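L-ribulose 3-epimerase (Mesorhizobium loti, PDB 3VYL) epimerises ketoses at C3 with a bound manganese ion, probably interconverting L-ribulose and L-xylulose efficiently and accepting D-psicose or D-tagatose less well. Local coordinates at residues Leu146-Arg151 with Ile175-Asp180. Residues are numbered along the deposited sequence; the frame is centred on the assembly and turned at random.
Sequences LEIVNR and IFLHLD. With MN (manganese (II) ion), chain I.
At the manganese site of this TIM barrel, Glu147 and Asp180 bind the metal together from the C-terminal ends of neighbouring parallel strands. Glu147 OE2 and Asp180 OD2 each lie 2.1 Å from the manganese, and their carboxylates are nearly coplanar, 8° apart; the two oxygens sit close because they share the ion, whose coordination His206, Glu241 and a water complete. Glu147 swings CG away from its own amide nitrogen (chi1 -161°) and stays extended beyond, running over one face of the His178 ring on its way to the metal. Its CG makes a CH-pi contact 3.7 Å from the ring centroid, and the carboxylate stacks on the imidazole at 25°. The same ring meets His206, another metal ligand, edge-to-face, which makes His178 a second-shell neighbour of two ligands; an alanine here would probably leave one side of the Glu147 chain without its flat support, opening a gap beside CG and the carboxylate and taking away the ring that His206 meets. Strands 143-147 and 175-180 are the two strands of a beta-alpha-beta unit, connected through helix 160-170. Their backbones pair where Leu146 N donates to Phe176 O (2.9 Å), His178 N to Leu146 O (2.8 Å) and Ile148 N to His178 O (3.0 Å). Past the last of these bonds the chains separate, and a water bridges Ile148 O and Asp180 N, accepting from the amide and probably donating to the carbonyl. On the face of the sheet away from Glu147 and His178, both methyls of Leu146, CD1 and CD2, reach Ile175 CG2, and Leu146 also packs against Phe166 of the connecting helix. Ile148 reaches Leu177 CD2 with CD1 and Leu179 CD2 with CG1, at 3.8 Å each.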
loop_
_atom_site.group_PDB
_atom_site.type_symbol
_atom_site.label_atom_id
_atom_site.label_comp_id
_atom_site.label_asym_id
_atom_site.label_seq_id
_atom_site.Cartn_x
_atom_site.Cartn_y
_atom_site.Cartn_z
ATOM N N LEU A 146 21.049 13.916 -15.007
ATOM C CA LEU A 146 20.035 14.957 -14.981
ATOM C C LEU A 146 18.983 14.711 -13.902
ATOM O O LEU A 146 18.216 13.750 -14.022
ATOM C CB LEU A 146 19.360 14.994 -16.345
ATOM C CG LEU A 146 19.845 15.988 -17.398
ATOM C CD1 LEU A 146 21.360 16.128 -17.470
ATOM C CD2 LEU A 146 19.254 15.615 -18.744
ATOM N N GLU A 147 18.939 15.551 -12.854
ATOM C CA GLU A 147 17.912 15.362 -11.816
ATOM C C GLU A 147 16.556 15.793 -12.309
ATOM O O GLU A 147 16.385 16.877 -12.879
ATOM C CB GLU A 147 18.223 16.001 -10.453
ATOM C CG GLU A 147 17.384 15.379 -9.330
ATOM C CD GLU A 147 17.696 15.870 -7.919
ATOM O OE1 GLU A 147 18.632 16.663 -7.728
ATOM O OE2 GLU A 147 16.994 15.457 -6.973
ATOM N N ILE A 148 15.607 14.889 -12.104
ATOM C CA ILE A 148 14.210 15.083 -12.439
ATOM C C ILE A 148 13.518 15.573 -11.177
ATOM O O ILE A 148 13.561 14.907 -10.144
ATOM C CB ILE A 148 13.595 13.751 -12.882
ATOM C CG1 ILE A 148 14.450 13.117 -13.982
ATOM C CG2 ILE A 148 12.150 13.940 -13.318
ATOM C CD1 ILE A 148 14.582 13.938 -15.257
ATOM N N VAL A 149 12.894 16.741 -11.260
ATOM C CA VAL A 149 12.360 17.395 -10.064
ATOM C C VAL A 149 10.902 17.811 -10.213
ATOM O O VAL A 149 10.356 17.810 -11.323
ATOM C CB VAL A 149 13.233 18.601 -9.608
ATOM C CG1 VAL A 149 14.632 18.131 -9.231
ATOM C CG2 VAL A 149 13.300 19.671 -10.676
ATOM N N ASN A 150 10.285 18.173 -9.090
ATOM C CA ASN A 150 8.880 18.543 -9.087
ATOM C C ASN A 150 8.641 19.911 -9.716
ATOM O O ASN A 150 9.555 20.732 -9.812
ATOM C CB ASN A 150 8.314 18.462 -7.664
ATOM C CG ASN A 150 8.774 19.605 -6.784
ATOM O OD1 ASN A 150 8.325 20.744 -6.945
ATOM N ND2 ASN A 150 9.662 19.305 -5.841
ATOM N N ARG A 151 7.400 20.141 -10.133
ATOM C CA ARG A 151 6.985 21.362 -10.821
ATOM C C ARG A 151 7.485 22.668 -10.204
ATOM O O ARG A 151 7.749 23.617 -10.931
ATOM C CB ARG A 151 5.471 21.403 -10.911
ATOM C CG ARG A 151 4.769 21.277 -9.574
ATOM C CD ARG A 151 3.341 20.839 -9.771
ATOM N NE ARG A 151 3.252 19.509 -10.377
ATOM C CZ ARG A 151 2.106 18.904 -10.669
ATOM N NH1 ARG A 151 0.942 19.513 -10.416
ATOM N NH2 ARG A 151 2.119 17.695 -11.210
ATOM N N ILE A 175 24.904 11.206 -20.849
ATOM C CA ILE A 175 23.844 11.826 -20.073
ATOM C C ILE A 175 22.837 10.773 -19.595
ATOM O O ILE A 175 22.162 10.120 -20.396
ATOM C CB ILE A 175 23.164 12.979 -20.843
ATOM C CG1 ILE A 175 24.175 14.094 -21.121
ATOM C CG2 ILE A 175 21.988 13.529 -20.046
ATOM C CD1 ILE A 175 23.702 15.127 -22.118
ATOM N N PHE A 176 22.766 10.612 -18.278
ATOM C CA PHE A 176 21.838 9.677 -17.653
ATOM C C PHE A 176 20.798 10.392 -16.782
ATOM O O PHE A 176 20.785 11.623 -16.698
ATOM C CB PHE A 176 22.611 8.634 -16.843
ATOM C CG PHE A 176 23.597 7.851 -17.657
ATOM C CD1 PHE A 176 23.163 6.878 -18.561
ATOM C CD2 PHE A 176 24.968 8.084 -17.531
ATOM C CE1 PHE A 176 24.075 6.156 -19.315
ATOM C CE2 PHE A 176 25.882 7.361 -18.289
ATOM C CZ PHE A 176 25.434 6.399 -19.179
ATOM N N LEU A 177 19.922 9.609 -16.155
ATOM C CA LEU A 177 18.887 10.143 -15.270
ATOM C C LEU A 177 19.273 10.083 -13.806
ATOM O O LEU A 177 19.873 9.105 -13.333
ATOM C CB LEU A 177 17.553 9.420 -15.456
ATOM C CG LEU A 177 16.781 9.617 -16.750
ATOM C CD1 LEU A 177 15.579 8.688 -16.724
ATOM C CD2 LEU A 177 16.363 11.070 -16.938
ATOM N N HIS A 178 18.909 11.152 -13.104
ATOM C CA HIS A 178 19.016 11.230 -11.668
ATOM C C HIS A 178 17.604 11.334 -11.185
ATOM O O HIS A 178 16.932 12.351 -11.377
ATOM C CB HIS A 178 19.871 12.435 -11.279
ATOM C CG HIS A 178 19.981 12.672 -9.783
ATOM N ND1 HIS A 178 20.523 13.797 -9.271
ATOM C CD2 HIS A 178 19.571 11.907 -8.697
ATOM C CE1 HIS A 178 20.479 13.748 -7.932
ATOM N NE2 HIS A 178 19.891 12.598 -7.578
ATOM N N LEU A 179 17.124 10.245 -10.601
ATOM C CA LEU A 179 15.774 10.175 -10.051
ATOM C C LEU A 179 15.761 10.414 -8.528
ATOM O O LEU A 179 16.696 10.019 -7.806
ATOM C CB LEU A 179 15.155 8.818 -10.394
ATOM C CG LEU A 179 15.005 8.459 -11.877
ATOM C CD1 LEU A 179 14.319 7.113 -12.006
ATOM C CD2 LEU A 179 14.236 9.508 -12.665
ATOM N N ASP A 180 14.701 11.053 -8.040
ATOM C CA ASP A 180 14.598 11.378 -6.620
ATOM C C ASP A 180 13.190 11.033 -6.109
ATOM O O ASP A 180 12.199 11.632 -6.528
ATOM C CB ASP A 180 14.945 12.862 -6.420
ATOM C CG ASP A 180 14.886 13.307 -4.967
ATOM O OD1 ASP A 180 13.974 12.870 -4.236
ATOM O OD2 ASP A 180 15.737 14.138 -4.561
HETATM MN MN MN I . 17.468 15.180 -4.946
HETATM O O HOH W 1 13.012 12.321 -9.744
HETATM O O HOH W 2 17.233 17.526 -4.701
#